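Local coordinates for protein ribose 5-phosphate isomerase (Giardia lamblia, PDB 3S5P) that probably interconverts ribose 5-phosphate and ribulose 5-phosphate in the pentose phosphate pathway, as a type B isomerase, at residues A[81-86]-A[143-148]. Sequence-based numbering, arbitrary orientation.
Sequences CCILVC and RFLSTN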
loop_
_atom_site.group_PDB
_atom_site.type_symbol
_atom_site.label_atom_id
_atom_site.label_comp_id
_atom_site.label_asym_id
_atom_site.label_seq_id
_atom_site.Cartn_x
_atom_site.Cartn_y
_atom_site.Cartn_z
ATOM N N CYS A 81 -15.710 4.231 6.295
ATOM C CA CYS A 81 -14.429 3.579 5.928
ATOM C C CYS A 81 -14.325 2.291 6.712
ATOM O O CYS A 81 -15.138 2.059 7.633
ATOM C CB CYS A 81 -13.237 4.465 6.269
ATOM S SG CYS A 81 -13.183 4.872 8.039
ATOM N N CYS A 82 -13.336 1.468 6.356
ATOM C CA CYS A 82 -13.094 0.223 7.075
ATOM C C CYS A 82 -11.634 0.080 7.436
ATOM O O CYS A 82 -10.740 0.495 6.684
ATOM C CB CYS A 82 -13.597 -0.995 6.300
ATOM S SG CYS A 82 -12.711 -1.322 4.748
ATOM N N ILE A 83 -11.386 -0.465 8.622
ATOM C CA ILE A 83 -10.028 -0.665 9.106
ATOM C C ILE A 83 -9.777 -2.163 9.105
ATOM O O ILE A 83 -10.556 -2.903 9.669
ATOM C CB ILE A 83 -9.855 -0.141 10.537
ATOM C CG1 ILE A 83 -10.496 1.247 10.681
ATOM C CG2 ILE A 83 -8.344 -0.228 10.976
ATOM C CD1 ILE A 83 -9.957 2.326 9.649
ATOM N N LEU A 84 -8.675 -2.583 8.484
ATOM C CA LEU A 84 -8.389 -3.980 8.314
ATOM C C LEU A 84 -7.048 -4.377 8.939
ATOM O O LEU A 84 -5.984 -4.010 8.443
ATOM C CB LEU A 84 -8.421 -4.311 6.831
ATOM C CG LEU A 84 -9.673 -3.961 6.044
ATOM C CD1 LEU A 84 -9.341 -4.092 4.581
ATOM C CD2 LEU A 84 -10.856 -4.842 6.425
ATOM N N VAL A 85 -7.126 -5.122 10.042
ATOM C CA VAL A 85 -5.959 -5.623 10.766
ATOM C C VAL A 85 -5.561 -6.993 10.221
ATOM O O VAL A 85 -6.310 -7.972 10.274
ATOM C CB VAL A 85 -6.233 -5.668 12.277
ATOM C CG1 VAL A 85 -4.960 -5.997 13.073
ATOM C CG2 VAL A 85 -6.836 -4.317 12.733
ATOM N N CYS A 86 -4.353 -7.036 9.687
ATOM C CA CYS A 86 -3.835 -8.192 8.961
ATOM C C CYS A 86 -2.463 -8.649 9.536
ATOM O O CYS A 86 -2.035 -8.178 10.599
ATOM C CB CYS A 86 -3.666 -7.755 7.495
ATOM S SG CYS A 86 -4.923 -6.511 6.833
ATOM N N ARG A 143 -5.060 9.565 12.737
ATOM C CA ARG A 143 -4.794 10.517 11.644
ATOM C C ARG A 143 -5.606 10.167 10.385
ATOM O O ARG A 143 -6.143 11.052 9.718
ATOM C CB ARG A 143 -3.305 10.596 11.340
ATOM C CG ARG A 143 -2.935 11.527 10.203
ATOM C CD ARG A 143 -3.164 12.981 10.551
ATOM N NE ARG A 143 -2.604 13.217 11.865
ATOM C CZ ARG A 143 -1.342 13.558 12.097
ATOM N NH1 ARG A 143 -0.472 13.746 11.088
ATOM N NH2 ARG A 143 -0.959 13.738 13.350
ATOM N N PHE A 144 -5.747 8.876 10.102
ATOM C CA PHE A 144 -6.608 8.412 8.998
ATOM C C PHE A 144 -8.070 8.905 9.190
ATOM O O PHE A 144 -8.725 9.352 8.239
ATOM C CB PHE A 144 -6.532 6.871 8.898
ATOM C CG PHE A 144 -7.240 6.276 7.700
ATOM C CD1 PHE A 144 -6.576 6.103 6.486
ATOM C CD2 PHE A 144 -8.557 5.817 7.800
ATOM C CE1 PHE A 144 -7.200 5.512 5.384
ATOM C CE2 PHE A 144 -9.198 5.215 6.672
ATOM C CZ PHE A 144 -8.503 5.079 5.465
ATOM N N LEU A 145 -8.580 8.852 10.423
ATOM C CA LEU A 145 -10.010 9.133 10.645
ATOM C C LEU A 145 -10.311 10.626 10.660
ATOM O O LEU A 145 -11.446 11.043 10.391
ATOM C CB LEU A 145 -10.505 8.454 11.928
ATOM C CG LEU A 145 -10.543 6.918 12.015
ATOM C CD1 LEU A 145 -11.159 6.496 13.378
ATOM C CD2 LEU A 145 -11.284 6.222 10.846
ATOM N N SER A 146 -9.298 11.439 10.962
ATOM C CA SER A 146 -9.536 12.878 11.101
ATOM C C SER A 146 -9.066 13.706 9.909
ATOM O O SER A 146 -9.214 14.917 9.920
ATOM C CB SER A 146 -8.899 13.414 12.382
ATOM O OG SER A 146 -7.484 13.334 12.328
ATOM N N THR A 147 -8.479 13.080 8.891
ATOM C CA THR A 147 -8.007 13.813 7.721
ATOM C C THR A 147 -9.051 13.658 6.624
ATOM O O THR A 147 -9.530 12.562 6.392
ATOM C CB THR A 147 -6.632 13.275 7.249
ATOM O OG1 THR A 147 -5.706 13.337 8.335
ATOM C CG2 THR A 147 -6.085 14.090 6.094
ATOM N N ASN A 148 -9.426 14.762 5.989
ATOM C CA ASN A 148 -10.355 14.755 4.847
ATOM C C ASN A 148 -9.645 14.703 3.488
ATOM O O ASN A 148 -8.535 15.207 3.347
ATOM C CB ASN A 148 -11.252 15.996 4.898
ATOM C CG ASN A 148 -12.213 15.964 6.071
ATOM O OD1 ASN A 148 -12.550 14.897 6.584
ATOM N ND2 ASN A 148 -12.660 17.135 6.499
#
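Cys81 and Ile83, two residues apart on strand 81-86, meet the neighbouring helix residues Phe144 and Leu145, and each strand side chain touches both. The bump on the strand at Cys81 is split between them: its CB lies near the ring plane of Phe144, 4.1 Å from CE2 at the ring's edge, while its SG reaches 3.6 Å from CD2 of Leu145. The second bump is the CD1 methyl of Ile83, set 4.2 Å from Phe144 CD2 and 4.3 Å from Leu145 CD2, so that it sits over the groove between ring and isobutyl group, approaching the ring obliquely. CG1 of Ile83 lies beside the backbone N, anti to the carbonyl carbon (chi1 -45°), and chi2 (-56°) then brings CD1 over the groove. Phe144 extends its ring with CG opposite the backbone N (chi1 -173°), and the Ile83 and Phe144 side chains run past each other in opposite directions. All four residues are buried, yet the interface is small, at 142 Å² summed over both sides, and entirely apolar. Leu125 of the adjacent strand touches both Ile83 and Phe144, while Ala113 and Arg117 of helix 110-118 also touch the Phe144 side chain. The C-terminal part of helix 134-146 is thereby packed on the central strand of a five-stranded parallel sheet of order 2-1-3-5-4, the helix-on-sheet layering of the Rossmann-like alpha/beta fold of the LacAB/RpiB family.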